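Local atomic coordinates of peroxidase (Cellulomonas bogoriensis 69B4 = DSM 16987, PDB entry 6QZO), a protein that binds heme b and probably acts as a peroxidase of the dye-decolorizing (DyP) type, using hydrogen peroxide to oxidise its substrates. Residues H33-A38 with W216-E221; P90-V95 with L155-R160; E201-L206 with R268-E273; I255-T258 with A263-T266; G368-S371 with Y375-Q378. One frame throughout, in Å; residues are numbered along the deposited sequence.

Contacts 3 and 4 belong to the heme pocket: both reach the porphyrin, their centres are about 9 Å apart, and they meet where Arg257 reaches the loop 268-273 and the methyl of Thr203. Contacts 1 and 5 form a second cluster, also about 9 Å between centres, joined by backbone hydrogen bonds such as Glu35 O to Gly369 N (3.0 Å). Contact 2 stands alone, about 23 Å from contact 5 and 42 Å from contact 4 between centres, and lies against the second subunit. Along the chain, contacts 1 and 3 interleave, whereas the short loop of contact 4 falls between the two segments of contact 3.

Contact 1 of 5, residues H33-A38 with W216-E221; sequences HGEHQA and WHRDGE
Two aromatic side chains, His36 and Trp216, stack face to face and carry most of this meeting of loops 33-38 and 216-221. The imidazole lies over the five-membered ring of the indole, the centroids 3.6 Å apart and the planes only 9° from parallel. His36 ND1 comes within 3.3 Å of Trp216 CD2, and CE1 reaches over the same pyrrole part. In both residues CG stands anti to the carbonyl carbon (chi1 -61° in Trp216), which directs the two rings into the space between the loops. A CH-pi contact extends the overlap, because His36 CB sits over the six-membered ring, 3.8 Å from its centroid. On the opposite face of the imidazole lies Glu35 CG, toward the rim.

The charged component is weaker. Glu35 OE2 and Arg218 NH1 form a long salt bridge of 3.9 Å, with carboxylate and guanidinium planes 68° apart, so the two groups are far from the coplanar, side-by-side pairing of a two-bond salt bridge. Both residues are exposed.

Beyond the two loops, His36 ND1 is hydrogen-bonded to Gly227 O, while the Trp216 indole also rests on Ile40 and Val41. With that bond at ND1, one face covered by the indole and Glu35 CG on the other, the imidazole probably has little freedom to turn; the exposed ion pair probably adds only modest electrostatic attraction between the loops.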
# COMPACT_ATOMS: atom_id res chain seq x y z
N HIS A 33 2.85 16.14 21.11
CA HIS A 33 3.17 16.44 22.53
C HIS A 33 2.04 16.00 23.46
O HIS A 33 0.86 16.22 23.12
CB HIS A 33 3.45 17.93 22.74
CG HIS A 33 4.61 18.43 21.95
ND1 HIS A 33 4.50 19.49 21.07
CD2 HIS A 33 5.88 18.00 21.87
CE1 HIS A 33 5.66 19.71 20.50
NE2 HIS A 33 6.53 18.80 20.97
N GLY A 34 2.41 15.43 24.60
CA GLY A 34 1.48 15.13 25.71
C GLY A 34 2.16 14.26 26.75
O GLY A 34 3.35 13.97 26.59
N GLU A 35 1.41 13.88 27.80
CA GLU A 35 1.77 12.85 28.80
C GLU A 35 2.28 11.60 28.07
O GLU A 35 3.27 11.00 28.53
CB GLU A 35 0.55 12.56 29.70
CG GLU A 35 0.86 11.67 30.90
CD GLU A 35 -0.20 11.62 31.99
OE1 GLU A 35 -1.32 12.09 31.75
OE2 GLU A 35 0.05 10.99 33.03
N HIS A 36 1.64 11.22 26.96
CA HIS A 36 1.99 9.98 26.19
C HIS A 36 2.37 10.33 24.76
O HIS A 36 1.99 11.42 24.29
CB HIS A 36 0.82 9.00 26.20
CG HIS A 36 0.10 8.90 27.51
ND1 HIS A 36 0.63 8.21 28.59
CD2 HIS A 36 -1.10 9.35 27.91
CE1 HIS A 36 -0.22 8.25 29.59
NE2 HIS A 36 -1.30 8.95 29.20
N GLN A 37 3.09 9.44 24.08
CA GLN A 37 3.31 9.51 22.61
C GLN A 37 1.96 9.34 21.92
O GLN A 37 1.12 8.59 22.44
CB GLN A 37 4.29 8.44 22.13
CG GLN A 37 5.73 8.67 22.55
CD GLN A 37 6.71 7.80 21.79
OE1 GLN A 37 7.00 8.05 20.62
NE2 GLN A 37 7.22 6.78 22.45
N ALA A 38 1.73 10.03 20.80
CA ALA A 38 0.53 9.84 19.95
C ALA A 38 0.73 8.53 19.18
O ALA A 38 1.87 8.01 19.18
CB ALA A 38 0.36 11.02 19.04
N TRP A 216 -0.60 2.02 30.38
CA TRP A 216 0.41 3.07 30.68
C TRP A 216 1.21 2.69 31.93
O TRP A 216 0.59 2.33 32.95
CB TRP A 216 -0.29 4.42 30.88
CG TRP A 216 -1.07 4.93 29.70
CD1 TRP A 216 -2.36 5.37 29.72
CD2 TRP A 216 -0.60 5.14 28.35
NE1 TRP A 216 -2.73 5.83 28.49
CE2 TRP A 216 -1.67 5.70 27.63
CE3 TRP A 216 0.61 4.92 27.69
CZ2 TRP A 216 -1.56 6.03 26.27
CZ3 TRP A 216 0.73 5.26 26.36
CH2 TRP A 216 -0.35 5.79 25.66
N HIS A 217 2.54 2.76 31.84
CA HIS A 217 3.49 2.67 32.98
C HIS A 217 3.39 3.99 33.76
O HIS A 217 3.47 5.06 33.12
CB HIS A 217 4.90 2.39 32.45
CG HIS A 217 5.90 1.97 33.47
ND1 HIS A 217 6.68 2.89 34.17
CD2 HIS A 217 6.31 0.74 33.85
CE1 HIS A 217 7.52 2.23 34.95
NE2 HIS A 217 7.30 0.91 34.79
N ARG A 218 3.18 3.93 35.08
CA ARG A 218 3.08 5.14 35.94
C ARG A 218 4.25 5.19 36.92
O ARG A 218 5.28 5.80 36.57
CB ARG A 218 1.71 5.18 36.62
CG ARG A 218 0.59 5.73 35.75
CD ARG A 218 -0.69 5.93 36.55
NE ARG A 218 -0.69 7.12 37.41
CZ ARG A 218 -1.03 8.36 37.04
NH1 ARG A 218 -1.39 8.62 35.80
NH2 ARG A 218 -1.02 9.34 37.92
N ASP A 219 4.13 4.56 38.10
CA ASP A 219 5.00 4.85 39.27
C ASP A 219 6.25 3.95 39.25
O ASP A 219 7.33 4.42 39.66
CB ASP A 219 4.24 4.72 40.60
CG ASP A 219 3.53 3.39 40.81
OD1 ASP A 219 2.68 3.03 39.99
OD2 ASP A 219 3.81 2.73 41.85
N GLY A 220 6.10 2.71 38.77
CA GLY A 220 7.08 1.63 39.00
C GLY A 220 8.47 1.94 38.46
O GLY A 220 8.66 2.98 37.82
N GLU A 221 9.42 1.05 38.76
CA GLU A 221 10.79 0.99 38.19
C GLU A 221 10.66 0.24 36.86
O GLU A 221 9.91 -0.72 36.78
CB GLU A 221 11.68 0.46 39.32
CG GLU A 221 13.17 0.43 39.06
CD GLU A 221 13.60 -0.76 38.22
OE1 GLU A 221 13.07 -1.89 38.45
OE2 GLU A 221 14.46 -0.58 37.31

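Contact 2 of 5, residues P90-V95 with L155-R160; sequences PELALV and LAHAVR
This is a buried contact in which a histidine ring on helix 152-165 is covered by a short 3-10 turn, Pro90-Leu92, from the loop between helix 61-78 and strand 100-105. Leu92 CB lies over one face of the His157 ring in a CH-pi contact, 3.8 Å from the centroid and 21° off the normal, shifted toward the rim beside ND1. Leu92 CD1 reaches the same nitrogen at 4.0 Å. The methyl of Ala93 approaches obliquely at the far end of the ring, CB lying 3.8 Å from His157 CD2. His157 holds CG opposite its backbone N (chi1 -175°), carrying the imidazole outward from the helix to the turn. Its NE2 is hydrogen-bonded to Asp87 OD2, which fixes the rotation of the ring under Leu92. A leucine in place of His157 would probably leave Asp87 without this partner and spoil the flat surface on which Leu92 CB rests. Arg160 of the same helix makes salt bridges to Asp241 and Asp244 of the second subunit. On its other side the helix packs on strands 47-55 and 143-149, the helix-on-antiparallel-sheet layering of the ferredoxin-like, dimeric alpha-beta barrel domains of DyP-type peroxidases.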
# COMPACT_ATOMS: atom_id res chain seq x y z
N PRO A 90 9.83 19.29 0.30
CA PRO A 90 8.94 19.93 1.26
C PRO A 90 7.44 19.86 0.90
O PRO A 90 6.64 19.74 1.81
CB PRO A 90 9.43 21.39 1.30
CG PRO A 90 10.29 21.56 0.05
CD PRO A 90 10.88 20.20 -0.21
N GLU A 91 7.11 19.93 -0.38
CA GLU A 91 5.70 19.92 -0.86
C GLU A 91 5.03 18.59 -0.51
O GLU A 91 3.77 18.57 -0.36
CB GLU A 91 5.64 20.17 -2.36
CG GLU A 91 5.92 21.62 -2.73
CD GLU A 91 7.38 22.02 -2.84
OE1 GLU A 91 8.27 21.11 -2.86
OE2 GLU A 91 7.63 23.24 -2.88
N LEU A 92 5.82 17.51 -0.35
CA LEU A 92 5.29 16.18 0.03
C LEU A 92 4.95 16.16 1.53
O LEU A 92 4.41 15.14 1.97
CB LEU A 92 6.32 15.11 -0.30
CG LEU A 92 6.58 14.82 -1.78
CD1 LEU A 92 7.50 13.63 -1.94
CD2 LEU A 92 5.28 14.55 -2.52
N ALA A 93 5.27 17.22 2.27
CA ALA A 93 5.10 17.32 3.74
C ALA A 93 3.88 18.17 4.11
O ALA A 93 3.43 18.06 5.23
CB ALA A 93 6.34 17.90 4.38
N LEU A 94 3.36 18.99 3.19
CA LEU A 94 2.42 20.08 3.52
C LEU A 94 1.07 19.53 3.95
O LEU A 94 0.30 20.30 4.56
CB LEU A 94 2.29 21.00 2.30
CG LEU A 94 3.58 21.68 1.87
CD1 LEU A 94 3.30 22.74 0.82
CD2 LEU A 94 4.29 22.31 3.06
N VAL A 95 0.77 18.25 3.67
CA VAL A 95 -0.53 17.62 4.02
C VAL A 95 -0.28 16.64 5.15
O VAL A 95 0.19 15.53 4.91
CB VAL A 95 -1.18 16.96 2.79
CG1 VAL A 95 -2.47 16.23 3.14
CG2 VAL A 95 -1.42 17.97 1.68
N LEU A 155 2.75 9.38 4.20
CA LEU A 155 3.42 8.28 4.93
C LEU A 155 4.77 7.97 4.26
O LEU A 155 5.79 7.86 4.98
CB LEU A 155 2.48 7.07 4.93
CG LEU A 155 2.92 5.90 5.79
CD1 LEU A 155 2.96 6.32 7.21
CD2 LEU A 155 1.97 4.71 5.64
N ALA A 156 4.75 7.83 2.93
CA ALA A 156 5.96 7.56 2.12
C ALA A 156 6.99 8.65 2.40
O ALA A 156 8.18 8.33 2.61
CB ALA A 156 5.62 7.50 0.66
N HIS A 157 6.56 9.90 2.41
CA HIS A 157 7.47 11.06 2.66
C HIS A 157 8.05 10.97 4.07
O HIS A 157 9.29 11.02 4.18
CB HIS A 157 6.76 12.39 2.49
CG HIS A 157 7.72 13.52 2.61
ND1 HIS A 157 8.82 13.61 1.80
CD2 HIS A 157 7.77 14.56 3.45
CE1 HIS A 157 9.50 14.69 2.13
NE2 HIS A 157 8.88 15.29 3.14
N ALA A 158 7.20 10.87 5.09
CA ALA A 158 7.62 10.78 6.50
C ALA A 158 8.69 9.70 6.65
O ALA A 158 9.75 9.97 7.24
CB ALA A 158 6.43 10.50 7.37
N VAL A 159 8.40 8.50 6.13
CA VAL A 159 9.32 7.33 6.21
C VAL A 159 10.65 7.69 5.54
O VAL A 159 11.71 7.36 6.11
CB VAL A 159 8.66 6.08 5.57
CG1 VAL A 159 9.67 4.98 5.26
CG2 VAL A 159 7.52 5.55 6.44
N ARG A 160 10.61 8.33 4.38
CA ARG A 160 11.84 8.72 3.63
C ARG A 160 12.65 9.69 4.50
O ARG A 160 13.88 9.50 4.62
CB ARG A 160 11.44 9.32 2.27
CG ARG A 160 12.59 9.94 1.47
CD ARG A 160 13.54 8.92 0.91
NE ARG A 160 14.66 9.49 0.17
CZ ARG A 160 15.75 8.80 -0.20
NH1 ARG A 160 15.86 7.52 0.09
NH2 ARG A 160 16.75 9.40 -0.81

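Contact 3 of 5, residues E201-L206 with R268-E273; sequences EGTANL and RAEHDE. With HEM (protoporphyrin IX containing Fe), chain I.
In Thr203 the hydroxyl OG1 stands opposite the carbonyl carbon (chi1 -57°), and in Glu270 CG lies opposite the backbone N (chi1 -166°) with the chain extended beyond it, so the carboxylate arrives at the hydroxyl. Thr203 OG1 donates to Glu270 OE2 at 2.7 Å, meeting it on the anti side, 16° out of the carboxylate plane. The threonine methyl CG2 packs 3.5 Å from Glu270 O and lies obliquely against the His271 ring, 4.1 Å from ND1. Glu270 and His271 are the central residues of a type I beta turn, Ala269 to Asp272.

Segment 201-206 itself grips one heme propionate from the backbone: Gly202 N donates to heme O1A at 2.9 Å, and Ala204 N to heme O2A at 3.0 Å. Arg307 NH1 also bonds the heme and pairs with Glu201. With its hydroxyl committed to Glu270, Thr203 links the turn directly to the propionate-binding loop, and the two nearly straight N-H bonds probably stabilise the propionate's negative charge.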
# COMPACT_ATOMS: atom_id res chain seq x y z
N GLU A 201 -12.79 -7.19 13.43
CA GLU A 201 -11.65 -7.22 14.39
C GLU A 201 -11.72 -5.92 15.21
O GLU A 201 -11.90 -4.84 14.58
CB GLU A 201 -10.35 -7.42 13.60
CG GLU A 201 -9.08 -6.93 14.30
CD GLU A 201 -8.26 -7.95 15.08
OE1 GLU A 201 -8.28 -9.14 14.70
OE2 GLU A 201 -7.57 -7.53 16.07
N GLY A 202 -11.63 -6.03 16.54
CA GLY A 202 -11.43 -4.87 17.44
C GLY A 202 -12.57 -4.65 18.42
O GLY A 202 -12.50 -3.69 19.20
N THR A 203 -13.56 -5.53 18.41
CA THR A 203 -14.83 -5.40 19.17
C THR A 203 -14.55 -5.37 20.68
O THR A 203 -14.95 -4.40 21.33
CB THR A 203 -15.77 -6.54 18.79
OG1 THR A 203 -15.96 -6.46 17.38
CG2 THR A 203 -17.09 -6.47 19.52
N ALA A 204 -13.94 -6.43 21.23
CA ALA A 204 -13.66 -6.60 22.67
C ALA A 204 -12.21 -6.20 22.95
O ALA A 204 -11.38 -7.09 23.20
CB ALA A 204 -13.94 -8.03 23.10
N ASN A 205 -11.92 -4.91 22.86
CA ASN A 205 -10.55 -4.34 23.04
C ASN A 205 -10.45 -3.75 24.46
O ASN A 205 -11.50 -3.48 25.08
CB ASN A 205 -10.24 -3.31 21.96
CG ASN A 205 -8.77 -3.25 21.57
OD1 ASN A 205 -7.92 -3.79 22.28
ND2 ASN A 205 -8.48 -2.63 20.45
N LEU A 206 -9.22 -3.57 24.94
CA LEU A 206 -8.91 -2.80 26.17
C LEU A 206 -9.45 -1.38 25.99
O LEU A 206 -9.19 -0.79 24.93
CB LEU A 206 -7.40 -2.81 26.39
CG LEU A 206 -6.89 -1.92 27.52
CD1 LEU A 206 -7.63 -2.24 28.82
CD2 LEU A 206 -5.39 -2.08 27.71
N ARG A 268 -27.10 -11.19 19.11
CA ARG A 268 -27.76 -10.63 17.89
C ARG A 268 -26.96 -9.45 17.31
O ARG A 268 -27.05 -9.25 16.08
CB ARG A 268 -29.18 -10.14 18.20
CG ARG A 268 -30.17 -11.23 18.60
CD ARG A 268 -30.36 -12.44 17.70
NE ARG A 268 -30.40 -12.16 16.27
CZ ARG A 268 -30.61 -13.07 15.32
NH1 ARG A 268 -30.79 -14.35 15.63
NH2 ARG A 268 -30.65 -12.70 14.05
N ALA A 269 -26.22 -8.70 18.14
CA ALA A 269 -25.47 -7.48 17.73
C ALA A 269 -23.97 -7.61 18.07
O ALA A 269 -23.60 -8.44 18.94
CB ALA A 269 -26.08 -6.27 18.39
N GLU A 270 -23.14 -6.81 17.40
CA GLU A 270 -21.66 -6.82 17.54
C GLU A 270 -21.26 -6.79 19.02
O GLU A 270 -20.37 -7.56 19.41
CB GLU A 270 -21.01 -5.64 16.82
CG GLU A 270 -19.51 -5.80 16.64
CD GLU A 270 -18.75 -4.55 16.24
OE1 GLU A 270 -19.34 -3.68 15.56
OE2 GLU A 270 -17.55 -4.46 16.60
N HIS A 271 -21.89 -5.91 19.81
CA HIS A 271 -21.37 -5.47 21.13
C HIS A 271 -22.02 -6.26 22.27
O HIS A 271 -21.62 -6.06 23.42
CB HIS A 271 -21.51 -3.94 21.23
CG HIS A 271 -20.44 -3.24 20.47
ND1 HIS A 271 -19.14 -3.19 20.92
CD2 HIS A 271 -20.46 -2.57 19.30
CE1 HIS A 271 -18.39 -2.53 20.06
NE2 HIS A 271 -19.18 -2.13 19.04
N ASP A 272 -22.95 -7.17 21.95
CA ASP A 272 -23.48 -8.17 22.91
C ASP A 272 -22.30 -8.89 23.58
O ASP A 272 -21.28 -9.13 22.91
CB ASP A 272 -24.40 -9.18 22.24
CG ASP A 272 -25.75 -8.62 21.81
OD1 ASP A 272 -25.98 -7.42 22.00
OD2 ASP A 272 -26.56 -9.40 21.29
N GLU A 273 -22.45 -9.20 24.87
CA GLU A 273 -21.51 -10.03 25.65
C GLU A 273 -21.63 -11.47 25.19
O GLU A 273 -22.72 -12.03 25.17
CB GLU A 273 -21.80 -9.94 27.16
CG GLU A 273 -21.24 -8.69 27.82
CD GLU A 273 -19.72 -8.59 27.77
OE1 GLU A 273 -19.05 -9.65 27.84
OE2 GLU A 273 -19.22 -7.45 27.62
CHA HEM I . -10.48 -11.19 19.16
CHB HEM I . -9.02 -12.25 14.70
CHC HEM I . -4.60 -13.19 16.38
CHD HEM I . -5.95 -11.73 20.77
C1A HEM I . -10.46 -11.42 17.81
C2A HEM I . -11.62 -11.41 16.97
C3A HEM I . -11.20 -11.73 15.72
C4A HEM I . -9.80 -11.90 15.78
CMA HEM I . -12.05 -11.86 14.47
CAA HEM I . -13.06 -11.16 17.40
CBA HEM I . -13.47 -9.69 17.35
CGA HEM I . -12.80 -8.96 18.47
O1A HEM I . -11.69 -8.40 18.22
O2A HEM I . -13.34 -8.93 19.61
C1B HEM I . -7.68 -12.60 14.80
C2B HEM I . -6.93 -13.01 13.67
C3B HEM I . -5.67 -13.29 14.13
C4B HEM I . -5.71 -13.03 15.58
CMB HEM I . -7.44 -13.10 12.23
CAB HEM I . -4.44 -13.69 13.41
CBB HEM I . -4.30 -13.63 12.09
C1C HEM I . -4.56 -12.87 17.72
C2C HEM I . -3.43 -13.01 18.52
C3C HEM I . -3.77 -12.60 19.79
C4C HEM I . -5.16 -12.20 19.75
CMC HEM I . -2.06 -13.50 18.14
CAC HEM I . -2.69 -12.66 20.81
CBC HEM I . -2.80 -12.32 22.07
C1D HEM I . -7.33 -11.47 20.66
C2D HEM I . -8.13 -11.00 21.81
C3D HEM I . -9.40 -10.87 21.37
C4D HEM I . -9.35 -11.25 19.94
CMD HEM I . -7.71 -10.73 23.24
CAD HEM I . -10.61 -10.41 22.19
CBD HEM I . -11.31 -11.61 22.85
CGD HEM I . -12.50 -11.28 23.74
O1D HEM I . -12.33 -10.87 24.90
O2D HEM I . -13.69 -11.44 23.34
NA HEM I . -9.36 -11.72 17.06
NB HEM I . -6.93 -12.63 15.90
NC HEM I . -5.60 -12.40 18.46
ND HEM I . -8.11 -11.60 19.58
FE HEM I . -7.59 -12.13 17.84

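Contact 4 of 5, residues I255-T258 with A263-T266; sequences IGRT and APLT. With HEM (protoporphyrin IX containing Fe), chain I.
A tight loop in the heme pocket wall is closed here, where the chain leaves helix 248-255 and doubles back through a single antiparallel beta bridge. Arg257 and Pro264 are its non-hydrogen-bonded pair, CA atoms 4.0 Å apart, flanked by two backbone hydrogen bonds: Thr258 N to Ala263 O at 2.7 Å, nearly along the C=O axis, and Leu265 N to Gly256 O at 3.2 Å, the donor 41° above the carbonyl plane. Gly256 makes the exit from the helix with positive phi (97°). Thr258 OG1 accepts a weak bond from Ala263 N and is hydrogen-bonded to Thr261 OG1. Leu265 folds back over the backbone of Gly256 and Arg257, its CG 3.5 Å from Gly256 O and its CD2 touching Thr258 CG2.

Arg257 faces both loop and cofactor. Its CD lies 3.7 Å from heme CAA, and its NH2 crosses to Pro264 CD at 3.6 Å. A bend at chi3 (88°) turns the guanidinium back toward the loop, where NE is hydrogen-bonded to Gly262 O; NH1 stays 4.0 Å from heme O2A. An alanine in place of Arg257 takes the guanidinium away, which would probably leave Gly262 O without this donor and the propionate without this neighbouring positive charge. Ile255 CG2 adds apolar contact with heme CMA. The guanidinium is likely to stabilise the propionate's negative charge through space, without a direct bond.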
# COMPACT_ATOMS: atom_id res chain seq x y z
N ILE A 255 -13.96 -18.59 15.33
CA ILE A 255 -13.79 -17.31 16.07
C ILE A 255 -14.72 -17.27 17.29
O ILE A 255 -14.26 -16.80 18.34
CB ILE A 255 -14.05 -16.11 15.13
CG1 ILE A 255 -13.02 -16.07 14.00
CG2 ILE A 255 -14.11 -14.80 15.90
CD1 ILE A 255 -11.59 -15.92 14.45
N GLY A 256 -15.96 -17.72 17.12
CA GLY A 256 -17.06 -17.61 18.11
C GLY A 256 -17.96 -16.41 17.84
O GLY A 256 -18.78 -16.11 18.71
N ARG A 257 -17.81 -15.76 16.67
CA ARG A 257 -18.66 -14.60 16.26
C ARG A 257 -19.04 -14.72 14.77
O ARG A 257 -18.28 -15.35 14.00
CB ARG A 257 -17.93 -13.27 16.52
CG ARG A 257 -17.39 -13.13 17.94
CD ARG A 257 -16.67 -11.81 18.17
NE ARG A 257 -17.70 -10.88 18.58
CZ ARG A 257 -17.80 -10.27 19.75
NH1 ARG A 257 -16.89 -10.41 20.69
NH2 ARG A 257 -18.85 -9.48 19.95
N THR A 258 -20.15 -14.10 14.37
CA THR A 258 -20.70 -14.19 12.99
C THR A 258 -19.93 -13.24 12.08
O THR A 258 -19.36 -12.25 12.61
CB THR A 258 -22.20 -13.90 12.93
OG1 THR A 258 -22.38 -12.53 13.27
CG2 THR A 258 -23.01 -14.79 13.86
N ALA A 263 -21.48 -10.39 15.69
CA ALA A 263 -22.12 -10.76 16.97
C ALA A 263 -21.56 -12.10 17.43
O ALA A 263 -21.16 -12.92 16.61
CB ALA A 263 -23.62 -10.85 16.79
N PRO A 264 -21.55 -12.38 18.75
CA PRO A 264 -21.22 -13.71 19.23
C PRO A 264 -22.29 -14.69 18.72
O PRO A 264 -23.40 -14.27 18.45
CB PRO A 264 -21.20 -13.60 20.77
CG PRO A 264 -21.88 -12.29 21.09
CD PRO A 264 -21.88 -11.44 19.83
N LEU A 265 -21.95 -15.97 18.60
CA LEU A 265 -22.90 -17.03 18.15
C LEU A 265 -24.15 -17.02 19.05
O LEU A 265 -25.21 -17.45 18.58
CB LEU A 265 -22.19 -18.39 18.16
CG LEU A 265 -20.96 -18.50 17.27
CD1 LEU A 265 -20.56 -19.94 17.05
CD2 LEU A 265 -21.18 -17.81 15.94
N THR A 266 -24.03 -16.50 20.28
CA THR A 266 -25.08 -16.52 21.33
C THR A 266 -25.92 -15.23 21.32
O THR A 266 -26.93 -15.20 22.03
CB THR A 266 -24.45 -16.76 22.70
OG1 THR A 266 -23.50 -15.72 22.94
CG2 THR A 266 -23.76 -18.10 22.80
CHA HEM I . -10.48 -11.19 19.16
CHB HEM I . -9.02 -12.25 14.70
CHC HEM I . -4.60 -13.19 16.38
CHD HEM I . -5.95 -11.73 20.77
C1A HEM I . -10.46 -11.42 17.81
C2A HEM I . -11.62 -11.41 16.97
C3A HEM I . -11.20 -11.73 15.72
C4A HEM I . -9.80 -11.90 15.78
CMA HEM I . -12.05 -11.86 14.47
CAA HEM I . -13.06 -11.16 17.40
CBA HEM I . -13.47 -9.69 17.35
CGA HEM I . -12.80 -8.96 18.47
O1A HEM I . -11.69 -8.40 18.22
O2A HEM I . -13.34 -8.93 19.61
C1B HEM I . -7.68 -12.60 14.80
C2B HEM I . -6.93 -13.01 13.67
C3B HEM I . -5.67 -13.29 14.13
C4B HEM I . -5.71 -13.03 15.58
CMB HEM I . -7.44 -13.10 12.23
CAB HEM I . -4.44 -13.69 13.41
CBB HEM I . -4.30 -13.63 12.09
C1C HEM I . -4.56 -12.87 17.72
C2C HEM I . -3.43 -13.01 18.52
C3C HEM I . -3.77 -12.60 19.79
C4C HEM I . -5.16 -12.20 19.75
CMC HEM I . -2.06 -13.50 18.14
CAC HEM I . -2.69 -12.66 20.81
CBC HEM I . -2.80 -12.32 22.07
C1D HEM I . -7.33 -11.47 20.66
C2D HEM I . -8.13 -11.00 21.81
C3D HEM I . -9.40 -10.87 21.37
C4D HEM I . -9.35 -11.25 19.94
CMD HEM I . -7.71 -10.73 23.24
CAD HEM I . -10.61 -10.41 22.19
CBD HEM I . -11.31 -11.61 22.85
CGD HEM I . -12.50 -11.28 23.74
O1D HEM I . -12.33 -10.87 24.90
O2D HEM I . -13.69 -11.44 23.34
NA HEM I . -9.36 -11.72 17.06
NB HEM I . -6.93 -12.63 15.90
NC HEM I . -5.60 -12.40 18.46
ND HEM I . -8.11 -11.60 19.58
FE HEM I . -7.59 -12.13 17.84

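Contact 5 of 5, residues G368-S371 with Y375-Q378; sequences GGWS and YVGQ
Trp370 presents one face of its indole to Val376. Val376 CB lies over the six-membered ring in a CH-pi contact, 4.2 Å from its centroid and 25° off the normal, with CZ3 its nearest ring atom at 3.9 Å. CG2 follows it over the same face, near CE3 and CZ3. Toward the other end of the indole the backbone takes over: Tyr375 N lies 4.1 Å from Trp370 CD1, and the peptide between Tyr375 and Val376 sits above the same face toward its rim. Trp370 CG stands between its backbone N and carbonyl carbon (chi1 80°), which sets the ring broadside to segment 375-378.

That segment is shaped by a type II beta turn, closed by Gln378 N to Tyr375 O at 3.1 Å, with Gly377 at the N-cap of helix 378-381. Gln378 OE1 turns back to accept Tyr375 N at 3.2 Å, the donor 48° above the carbonyl plane, while Gln378 CB covers one face of the tyrosine ring.

Farther out, Trp370 NE1 is hydrogen-bonded to Glu76 OE2, Val376 N to Thr72 OG1, and the His33 ring meets the indole edge to face. Polar ties to helix 61-78 thus hold both sides of the contact, while across the interface the contact is van der Waals and CH-pi: an indole face against an aliphatic side chain and backbone, with no hydrogen bond between the segments.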
# COMPACT_ATOMS: atom_id res chain seq x y z
N GLY A 368 7.50 7.49 27.34
CA GLY A 368 6.38 8.40 27.56
C GLY A 368 6.44 9.52 26.55
O GLY A 368 7.38 9.51 25.75
N GLY A 369 5.47 10.42 26.59
CA GLY A 369 5.43 11.61 25.73
C GLY A 369 6.44 12.66 26.17
O GLY A 369 7.25 12.38 27.10
N TRP A 370 6.39 13.82 25.52
CA TRP A 370 7.31 14.95 25.73
C TRP A 370 6.58 16.24 25.35
O TRP A 370 5.52 16.15 24.68
CB TRP A 370 8.62 14.74 24.96
CG TRP A 370 8.58 15.07 23.51
CD1 TRP A 370 9.00 16.23 22.92
CD2 TRP A 370 8.19 14.20 22.43
NE1 TRP A 370 8.84 16.16 21.56
CE2 TRP A 370 8.36 14.92 21.22
CE3 TRP A 370 7.68 12.89 22.36
CZ2 TRP A 370 8.04 14.39 19.98
CZ3 TRP A 370 7.37 12.36 21.12
CH2 TRP A 370 7.54 13.11 19.95
N SER A 371 7.13 17.37 25.81
CA SER A 371 6.61 18.75 25.60
C SER A 371 7.61 19.55 24.79
O SER A 371 8.78 19.12 24.69
CB SER A 371 6.35 19.43 26.92
OG SER A 371 5.32 18.75 27.62
N TYR A 375 12.87 15.92 24.10
CA TYR A 375 13.03 14.95 22.99
C TYR A 375 12.61 13.55 23.45
O TYR A 375 12.70 13.23 24.66
CB TYR A 375 14.44 15.01 22.42
CG TYR A 375 15.52 14.44 23.29
CD1 TYR A 375 15.87 13.10 23.22
CD2 TYR A 375 16.24 15.24 24.16
CE1 TYR A 375 16.88 12.57 24.00
CE2 TYR A 375 17.26 14.72 24.95
CZ TYR A 375 17.58 13.39 24.86
OH TYR A 375 18.58 12.87 25.64
N VAL A 376 12.12 12.74 22.52
CA VAL A 376 11.55 11.41 22.81
C VAL A 376 12.67 10.53 23.39
O VAL A 376 13.75 10.45 22.77
CB VAL A 376 10.88 10.78 21.58
CG1 VAL A 376 11.89 10.48 20.47
CG2 VAL A 376 10.09 9.54 21.95
N GLY A 377 12.42 9.92 24.56
CA GLY A 377 13.33 8.97 25.21
C GLY A 377 14.36 9.66 26.07
O GLY A 377 15.27 9.00 26.58
N GLN A 378 14.18 10.97 26.27
CA GLN A 378 15.12 11.83 27.04
C GLN A 378 15.33 11.26 28.46
O GLN A 378 16.49 11.22 28.90
CB GLN A 378 14.57 13.25 27.08
CG GLN A 378 15.48 14.24 27.81
CD GLN A 378 14.94 15.64 27.63
OE1 GLN A 378 13.83 15.84 27.13
NE2 GLN A 378 15.74 16.61 28.02